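Local coordinates for lysozyme C (Equus asinus, PDB 5XUW), which hydrolyses the beta-1,4 linkages between N-acetylmuramic acid and N-acetylglucosamine in bacterial peptidoglycan, and binds one calcium ion, at residues N74-M79 with I92-R97; N60-W63 with K69-S72. All coordinates share one frame; numbering follows the deposited sequence.

Contact 1 (N74-M79 with I92-R97); sequences NACNIM and ISCAKR
C76 and C94 are joined by a disulfide, the covalent link between the 74-79 loop and helix 89-100. C76 CA and C94 CA stand 5.4 Å apart, and the C-S-S-C torsion of 76° lies in the normal range near a right angle. SG of C94 is anti to its backbone N (chi1 -176°), which carries the sulfur off the helix toward the loop. The contact is tight here: the two CB atoms, C76 CB and C94 CB, are 3.7 Å apart, and C94 is buried.

Outward from the sulfurs the contact thins. One helical turn beyond C94, the R97 chain leaves the helix and bends at chi2 (73°), bringing its guanidinium beside the loop. The methyl of A75 lies over one face of that group, with A75 CB 3.9 Å from R97 NH2, while R97 CG passes 4.3 Å from C76 SG. This looser side is held by van der Waals contact, and the charge of R97 is met through NH1 by a salt bridge to D101.

On the loop side, A75 and C76 occupy the middle of a type I beta turn closed by N77 N to N74 O at 2.9 Å. A backbone hydrogen bond between C76 and W64 holds this turn to an earlier part of the long loop that follows strand 59-60. The disulfide in turn joins that loop to helix 89-100, whose first turn supplies D90 and D91 to the calcium site.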
# COMPACT_ATOMS: atom_id res chain seq x y z
N ASN A 74 4.34 12.62 9.65
CA ASN A 74 2.93 12.60 9.32
C ASN A 74 2.65 13.28 7.97
O ASN A 74 1.77 14.14 7.85
CB ASN A 74 2.12 13.25 10.45
CG ASN A 74 0.62 13.04 10.31
OD1 ASN A 74 0.16 12.13 9.62
ND2 ASN A 74 -0.15 13.90 10.96
N ALA A 75 3.42 12.88 6.96
CA ALA A 75 3.30 13.48 5.62
C ALA A 75 1.94 13.27 4.94
O ALA A 75 1.58 14.05 4.05
CB ALA A 75 4.43 12.97 4.72
N CYS A 76 1.20 12.24 5.35
CA CYS A 76 -0.17 12.03 4.86
C CYS A 76 -1.25 12.71 5.72
O CYS A 76 -2.43 12.61 5.39
CB CYS A 76 -0.47 10.53 4.73
SG CYS A 76 0.61 9.73 3.54
N ASN A 77 -0.85 13.37 6.81
CA ASN A 77 -1.76 14.15 7.64
C ASN A 77 -2.93 13.29 8.13
O ASN A 77 -4.10 13.61 7.92
CB ASN A 77 -2.26 15.38 6.86
CG ASN A 77 -3.02 16.37 7.73
OD1 ASN A 77 -2.84 16.41 8.94
ND2 ASN A 77 -3.88 17.16 7.10
N ILE A 78 -2.60 12.17 8.76
CA ILE A 78 -3.61 11.19 9.11
C ILE A 78 -3.22 10.34 10.31
O ILE A 78 -2.05 9.98 10.49
CB ILE A 78 -3.94 10.32 7.86
CG1 ILE A 78 -5.26 9.57 8.05
CG2 ILE A 78 -2.79 9.37 7.52
CD1 ILE A 78 -5.73 8.91 6.78
N MET A 79 -4.22 10.03 11.14
CA MET A 79 -4.05 9.11 12.25
C MET A 79 -3.87 7.70 11.71
O MET A 79 -4.59 7.29 10.80
CB MET A 79 -5.29 9.13 13.17
CG MET A 79 -4.95 9.32 14.63
SD MET A 79 -4.28 10.97 14.91
CE MET A 79 -3.76 10.81 16.62
N ILE A 92 -5.22 4.93 0.01
CA ILE A 92 -4.83 5.15 -1.39
C ILE A 92 -4.24 6.55 -1.58
O ILE A 92 -3.21 6.72 -2.22
CB ILE A 92 -6.03 4.96 -2.35
CG1 ILE A 92 -6.38 3.46 -2.45
CG2 ILE A 92 -5.75 5.54 -3.73
CD1 ILE A 92 -7.75 3.19 -3.02
N SER A 93 -4.92 7.56 -1.04
CA SER A 93 -4.39 8.92 -1.13
C SER A 93 -3.00 9.02 -0.52
O SER A 93 -2.14 9.70 -1.08
CB SER A 93 -5.34 9.92 -0.49
OG SER A 93 -5.63 9.54 0.82
N CYS A 94 -2.76 8.32 0.59
CA CYS A 94 -1.44 8.31 1.22
C CYS A 94 -0.40 7.56 0.39
O CYS A 94 0.73 8.03 0.22
CB CYS A 94 -1.53 7.73 2.64
SG CYS A 94 0.03 7.77 3.56
N ALA A 95 -0.78 6.40 -0.16
CA ALA A 95 0.14 5.64 -1.03
C ALA A 95 0.55 6.45 -2.28
O ALA A 95 1.70 6.38 -2.73
CB ALA A 95 -0.47 4.31 -1.42
N LYS A 96 -0.40 7.23 -2.81
CA LYS A 96 -0.10 8.17 -3.91
C LYS A 96 0.99 9.18 -3.50
O LYS A 96 1.89 9.46 -4.29
CB LYS A 96 -1.37 8.89 -4.35
CG LYS A 96 -2.33 8.03 -5.15
CD LYS A 96 -3.59 8.79 -5.51
CE LYS A 96 -4.52 7.95 -6.37
NZ LYS A 96 -5.73 8.70 -6.79
N ARG A 97 0.91 9.71 -2.28
CA ARG A 97 1.97 10.58 -1.74
C ARG A 97 3.28 9.80 -1.61
O ARG A 97 4.34 10.28 -2.04
CB ARG A 97 1.51 11.25 -0.41
CG ARG A 97 2.57 11.94 0.46
CD ARG A 97 3.09 13.27 -0.09
NE ARG A 97 4.21 13.83 0.70
CZ ARG A 97 5.46 13.34 0.75
NH1 ARG A 97 5.79 12.26 0.06
NH2 ARG A 97 6.39 13.93 1.51

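Contact 2 (N60-W63 with K69-S72); sequences NSKW and KRSS
S61 and K62 lie against R70 and S72 where the loop after strand 59-60, in the beta domain of the C-type lysozyme fold, doubles back on itself; an Asx turn at N60 shapes the near side. Beginning at N60, the side-chain oxygen OD1 receives two backbone donors. W63 N approaches N60 OD1 nearly in line with the side-chain carbonyl at 2.8 Å, and K62 N comes in on a lone pair of the same N60 OD1 at 3.1 Å, a double grip that curls the chain just as the strand ends.

S61 follows, buried and about 6 Å by side chain from D53, a predicted active-site residue. Its OG, hydrogen-bonded to Y52 N, touches R70 CD at 3.5 Å, and its carbonyl oxygen lies at the edge of the R70 guanidinium, in plane.

Next comes K62, which runs out extended and crosses the R70 side chain obliquely. Its CD lies over one face of the guanidinium, and K62 CG comes within 3.6 Å of R70 NH2. K62 NZ and R70 NH2 are like charges 4.9 Å apart and not in contact, so some repulsion probably remains. The bend of R70 at chi3 (-69°) turns its end back over its own segment, where R70 NE makes a weak hydrogen bond to S71 O.

At W63 the side chain leaves the backbone away from 69-72, and the backbones meet just before it. There S72, whose OG is hydrogen-bonded to C65 O, makes a CA-H...O contact with the carbonyl of K62, S72 CA lying 3.3 Å from K62 O.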
# COMPACT_ATOMS: atom_id res chain seq x y z
N ASN A 60 3.99 3.48 7.29
CA ASN A 60 4.73 3.58 8.54
C ASN A 60 4.42 4.83 9.37
O ASN A 60 4.09 5.89 8.84
CB ASN A 60 6.25 3.41 8.32
CG ASN A 60 6.90 4.61 7.68
OD1 ASN A 60 6.89 5.72 8.22
ND2 ASN A 60 7.51 4.40 6.51
N SER A 61 4.59 4.66 10.67
CA SER A 61 4.29 5.63 11.73
C SER A 61 5.38 6.68 11.93
O SER A 61 5.28 7.48 12.87
CB SER A 61 4.15 4.85 13.04
OG SER A 61 5.38 4.15 13.30
N LYS A 62 6.44 6.67 11.12
CA LYS A 62 7.55 7.61 11.25
C LYS A 62 7.47 8.73 10.22
O LYS A 62 7.80 9.87 10.54
CB LYS A 62 8.89 6.87 11.11
CG LYS A 62 10.11 7.78 11.11
CD LYS A 62 11.39 6.97 11.27
CE LYS A 62 12.61 7.87 11.23
NZ LYS A 62 13.85 7.08 11.49
N TRP A 63 7.09 8.40 8.99
CA TRP A 63 7.02 9.39 7.92
C TRP A 63 5.63 9.74 7.43
O TRP A 63 5.42 10.86 6.96
CB TRP A 63 7.87 8.94 6.73
CG TRP A 63 9.37 9.06 6.95
CD1 TRP A 63 10.01 9.96 7.76
CD2 TRP A 63 10.39 8.29 6.32
NE1 TRP A 63 11.37 9.77 7.69
CE2 TRP A 63 11.63 8.76 6.81
CE3 TRP A 63 10.38 7.23 5.40
CZ2 TRP A 63 12.86 8.21 6.41
CZ3 TRP A 63 11.60 6.68 5.00
CH2 TRP A 63 12.82 7.17 5.50
N LYS A 69 2.48 7.13 19.97
CA LYS A 69 3.54 6.36 20.64
C LYS A 69 4.95 6.59 20.06
O LYS A 69 5.93 6.04 20.58
CB LYS A 69 3.20 4.86 20.62
CG LYS A 69 3.37 4.19 19.26
N ARG A 70 5.06 7.36 18.97
CA ARG A 70 6.36 7.86 18.51
C ARG A 70 6.19 9.13 17.69
O ARG A 70 5.08 9.45 17.25
CB ARG A 70 7.13 6.80 17.70
CG ARG A 70 6.50 6.37 16.38
CD ARG A 70 7.54 5.88 15.37
NE ARG A 70 8.40 6.97 14.89
CZ ARG A 70 9.69 7.16 15.20
NH1 ARG A 70 10.36 6.34 16.01
NH2 ARG A 70 10.33 8.21 14.69
N SER A 71 7.29 9.84 17.50
CA SER A 71 7.32 11.04 16.66
C SER A 71 7.14 10.68 15.19
O SER A 71 7.65 9.64 14.74
CB SER A 71 8.63 11.79 16.84
OG SER A 71 8.79 12.19 18.19
N SER A 72 6.44 11.53 14.46
CA SER A 72 6.16 11.31 13.04
C SER A 72 6.16 12.61 12.24
O SER A 72 5.65 13.62 12.71
CB SER A 72 4.80 10.65 12.87
OG SER A 72 4.55 10.37 11.49

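Following the chain from the N terminus, strand 59-60 leads into contact 2, which closes a short loop when 69-72 returns to 60-63. Only then does contact 1 open, closing a second loop between 74-79 and 92-97, so the two stand in series and neither nest nor cross. Their centres are 12 Å apart, yet they touch: A75 N lies 2.9 Å from W63 O, a probable hydrogen bond. N74 N and S72 OG are also hydrogen-bonded, bridging the end of one contact to the start of the next. Together they connect the small antiparallel sheet, through the long loop, to helix 89-100 beside the calcium site.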